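Local coordinates for galectin (PDB 6N44), which is a galectin that binds beta-D-galactose, probably recognises galactose-containing glycans, and assembles with a second copy of itself, at residues F54-C59 and L92-L97. Numbering follows the deposited sequence.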
loop_
_atom_site.group_PDB
_atom_site.type_symbol
_atom_site.label_atom_id
_atom_site.label_comp_id
_atom_site.label_asym_id
_atom_site.label_seq_id
_atom_site.Cartn_x
_atom_site.Cartn_y
_atom_site.Cartn_z
ATOM N N PHE A 54 15.982 -4.981 -6.326
ATOM C CA PHE A 54 15.675 -3.558 -6.466
ATOM C C PHE A 54 16.448 -2.771 -5.417
ATOM O O PHE A 54 16.173 -2.889 -4.217
ATOM C CB PHE A 54 14.171 -3.317 -6.345
ATOM C CG PHE A 54 13.769 -1.866 -6.363
ATOM C CD1 PHE A 54 14.363 -0.971 -7.247
ATOM C CD2 PHE A 54 12.767 -1.397 -5.507
ATOM C CE1 PHE A 54 13.971 0.362 -7.280
ATOM C CE2 PHE A 54 12.380 -0.048 -5.518
ATOM C CZ PHE A 54 12.985 0.829 -6.406
ATOM N N ARG A 55 17.396 -1.959 -5.871
ATOM C CA ARG A 55 18.082 -0.993 -5.025
ATOM C C ARG A 55 17.647 0.402 -5.439
ATOM O O ARG A 55 17.667 0.742 -6.628
ATOM C CB ARG A 55 19.615 -1.113 -5.122
ATOM C CG ARG A 55 20.356 0.120 -4.563
ATOM C CD ARG A 55 21.887 -0.074 -4.416
ATOM N NE ARG A 55 22.191 -1.081 -3.409
ATOM C CZ ARG A 55 23.418 -1.455 -3.060
ATOM N NH1 ARG A 55 24.481 -0.900 -3.633
ATOM N NH2 ARG A 55 23.576 -2.382 -2.125
ATOM N N PHE A 56 17.269 1.202 -4.456
ATOM C CA PHE A 56 16.935 2.610 -4.622
ATOM C C PHE A 56 17.998 3.410 -3.891
ATOM O O PHE A 56 18.220 3.194 -2.695
ATOM C CB PHE A 56 15.541 2.913 -4.047
ATOM C CG PHE A 56 15.159 4.394 -4.044
ATOM C CD1 PHE A 56 14.434 4.945 -5.092
ATOM C CD2 PHE A 56 15.480 5.211 -2.969
ATOM C CE1 PHE A 56 14.057 6.303 -5.084
ATOM C CE2 PHE A 56 15.104 6.566 -2.947
ATOM C CZ PHE A 56 14.385 7.107 -4.011
ATOM N N TRP A 57 18.634 4.336 -4.603
ATOM C CA TRP A 57 19.761 5.098 -4.085
ATOM C C TRP A 57 19.535 6.569 -4.373
ATOM O O TRP A 57 19.163 6.941 -5.489
ATOM C CB TRP A 57 21.075 4.629 -4.724
ATOM C CG TRP A 57 22.295 5.403 -4.278
ATOM C CD1 TRP A 57 23.098 5.123 -3.209
ATOM C CD2 TRP A 57 22.853 6.568 -4.904
ATOM N NE1 TRP A 57 24.116 6.045 -3.124
ATOM C CE2 TRP A 57 23.985 6.946 -4.148
ATOM C CE3 TRP A 57 22.500 7.334 -6.020
ATOM C CZ2 TRP A 57 24.782 8.042 -4.485
ATOM C CZ3 TRP A 57 23.292 8.437 -6.351
ATOM C CH2 TRP A 57 24.422 8.773 -5.587
ATOM N N TYR A 58 19.747 7.405 -3.375
ATOM C CA TYR A 58 19.529 8.830 -3.541
ATOM C C TYR A 58 20.695 9.580 -2.939
ATOM O O TYR A 58 21.148 9.254 -1.842
ATOM C CB TYR A 58 18.230 9.339 -2.875
ATOM C CG TYR A 58 18.224 10.858 -2.845
ATOM C CD1 TYR A 58 17.849 11.587 -3.967
ATOM C CD2 TYR A 58 18.660 11.559 -1.724
ATOM C CE1 TYR A 58 17.879 12.974 -3.965
ATOM C CE2 TYR A 58 18.699 12.944 -1.713
ATOM C CZ TYR A 58 18.310 13.647 -2.836
ATOM O OH TYR A 58 18.339 15.028 -2.833
ATOM N N CYS A 59 21.150 10.609 -3.647
ATOM C CA CYS A 59 22.114 11.540 -3.078
ATOM C C CYS A 59 22.117 12.791 -3.937
ATOM O O CYS A 59 22.183 12.690 -5.167
ATOM C CB CYS A 59 23.512 10.929 -3.018
ATOM S SG CYS A 59 24.761 12.003 -2.258
ATOM N N LEU A 92 8.964 8.381 2.591
ATOM C CA LEU A 92 9.284 7.652 1.375
ATOM C C LEU A 92 8.451 6.374 1.347
ATOM O O LEU A 92 8.512 5.567 2.286
ATOM C CB LEU A 92 10.780 7.350 1.318
ATOM C CG LEU A 92 11.286 6.332 0.298
ATOM C CD1 LEU A 92 11.070 6.808 -1.149
ATOM C CD2 LEU A 92 12.755 6.057 0.568
ATOM N N GLN A 93 7.673 6.194 0.278
ATOM C CA GLN A 93 6.815 5.022 0.120
ATOM C C GLN A 93 7.216 4.212 -1.101
ATOM O O GLN A 93 7.393 4.774 -2.191
ATOM C CB GLN A 93 5.346 5.417 -0.037
ATOM C CG GLN A 93 4.656 5.868 1.223
ATOM C CD GLN A 93 3.261 6.362 0.905
ATOM O OE1 GLN A 93 3.096 7.423 0.285
ATOM N NE2 GLN A 93 2.247 5.566 1.272
ATOM N N PHE A 94 7.288 2.890 -0.932
ATOM C CA PHE A 94 7.401 1.961 -2.045
ATOM C C PHE A 94 6.132 1.137 -2.112
ATOM O O PHE A 94 5.719 0.529 -1.120
ATOM C CB PHE A 94 8.617 1.027 -1.909
ATOM C CG PHE A 94 9.935 1.740 -1.904
ATOM C CD1 PHE A 94 10.478 2.208 -0.716
ATOM C CD2 PHE A 94 10.627 1.947 -3.082
ATOM C CE1 PHE A 94 11.708 2.872 -0.692
ATOM C CE2 PHE A 94 11.859 2.611 -3.080
ATOM C CZ PHE A 94 12.403 3.073 -1.875
ATOM N N LEU A 95 5.525 1.115 -3.283
ATOM C CA LEU A 95 4.340 0.321 -3.557
ATOM C C LEU A 95 4.737 -0.804 -4.495
ATOM O O LEU A 95 5.159 -0.539 -5.623
ATOM C CB LEU A 95 3.259 1.202 -4.185
ATOM C CG LEU A 95 1.901 0.556 -4.414
ATOM C CD1 LEU A 95 1.342 -0.019 -3.111
ATOM C CD2 LEU A 95 0.969 1.615 -5.023
ATOM N N VAL A 96 4.624 -2.048 -4.031
ATOM C CA VAL A 96 4.945 -3.203 -4.862
ATOM C C VAL A 96 3.668 -3.664 -5.565
ATOM O O VAL A 96 2.679 -4.029 -4.919
ATOM C CB VAL A 96 5.577 -4.339 -4.040
ATOM C CG1 VAL A 96 6.088 -5.425 -4.958
ATOM C CG2 VAL A 96 6.713 -3.802 -3.167
ATOM N N LEU A 97 3.680 -3.617 -6.886
ATOM C CA LEU A 97 2.579 -4.097 -7.713
ATOM C C LEU A 97 3.059 -5.261 -8.566
ATOM O O LEU A 97 4.241 -5.598 -8.573
ATOM C CB LEU A 97 2.021 -2.991 -8.612
ATOM C CG LEU A 97 1.378 -1.728 -8.002
ATOM C CD1 LEU A 97 0.804 -1.950 -6.603
ATOM C CD2 LEU A 97 2.225 -0.479 -8.058
#
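The edge of Phe94 points at one face of Phe56 in a T-shaped pair, with centroids 5.4 Å apart and planes at 83°. The leading atom is Phe94 CZ, which lies 3.7 Å from CG of Phe56, so the contact lies over the CB-CG end of the Phe56 ring rather than its far rim. Phe54 meets the same ring differently: CE2 of Phe54, at the edge of its ring, lies 3.6 Å from Phe94 CD2 and as close to Phe94 CE2, the two ring planes meeting obliquely. Both rings meet Phe94 along adjoining parts of its rim, Phe54 at CD2 and CE2 and Phe56 at CE2 and CZ, from side chains two residues apart on one strand. With CG anti to the carbonyl carbon (chi1 -62°), the Phe94 ring extends toward strand 52-59 and presents its CD2-CE2-CZ rim. Beside the trio, Leu92 CD2 adds a looser apolar touch on Phe56 CE2 at 4.3 Å. All four residues are buried and the contact is wholly apolar.

The strand axes pass 11.4 Å apart, too far for backbone pairing, and run nearly antiparallel at 158°, as befits facing sheets of the galectin beta-sandwich joined through inward side chains. Arg55, which binds beta-D-galactose, departs from the other side of its strand, away from this core, and makes a salt bridge with Asp41. Strand 52-59 lies between strands 37-43 and 62-69, and Phe42 of the former adds another edge-to-face partner for Phe94. Strand 90-97 is flanked by 19-28 and 100-105; Tyr101 from the latter stacks with Phe54, while Leu95 packs against Leu95 of the second subunit.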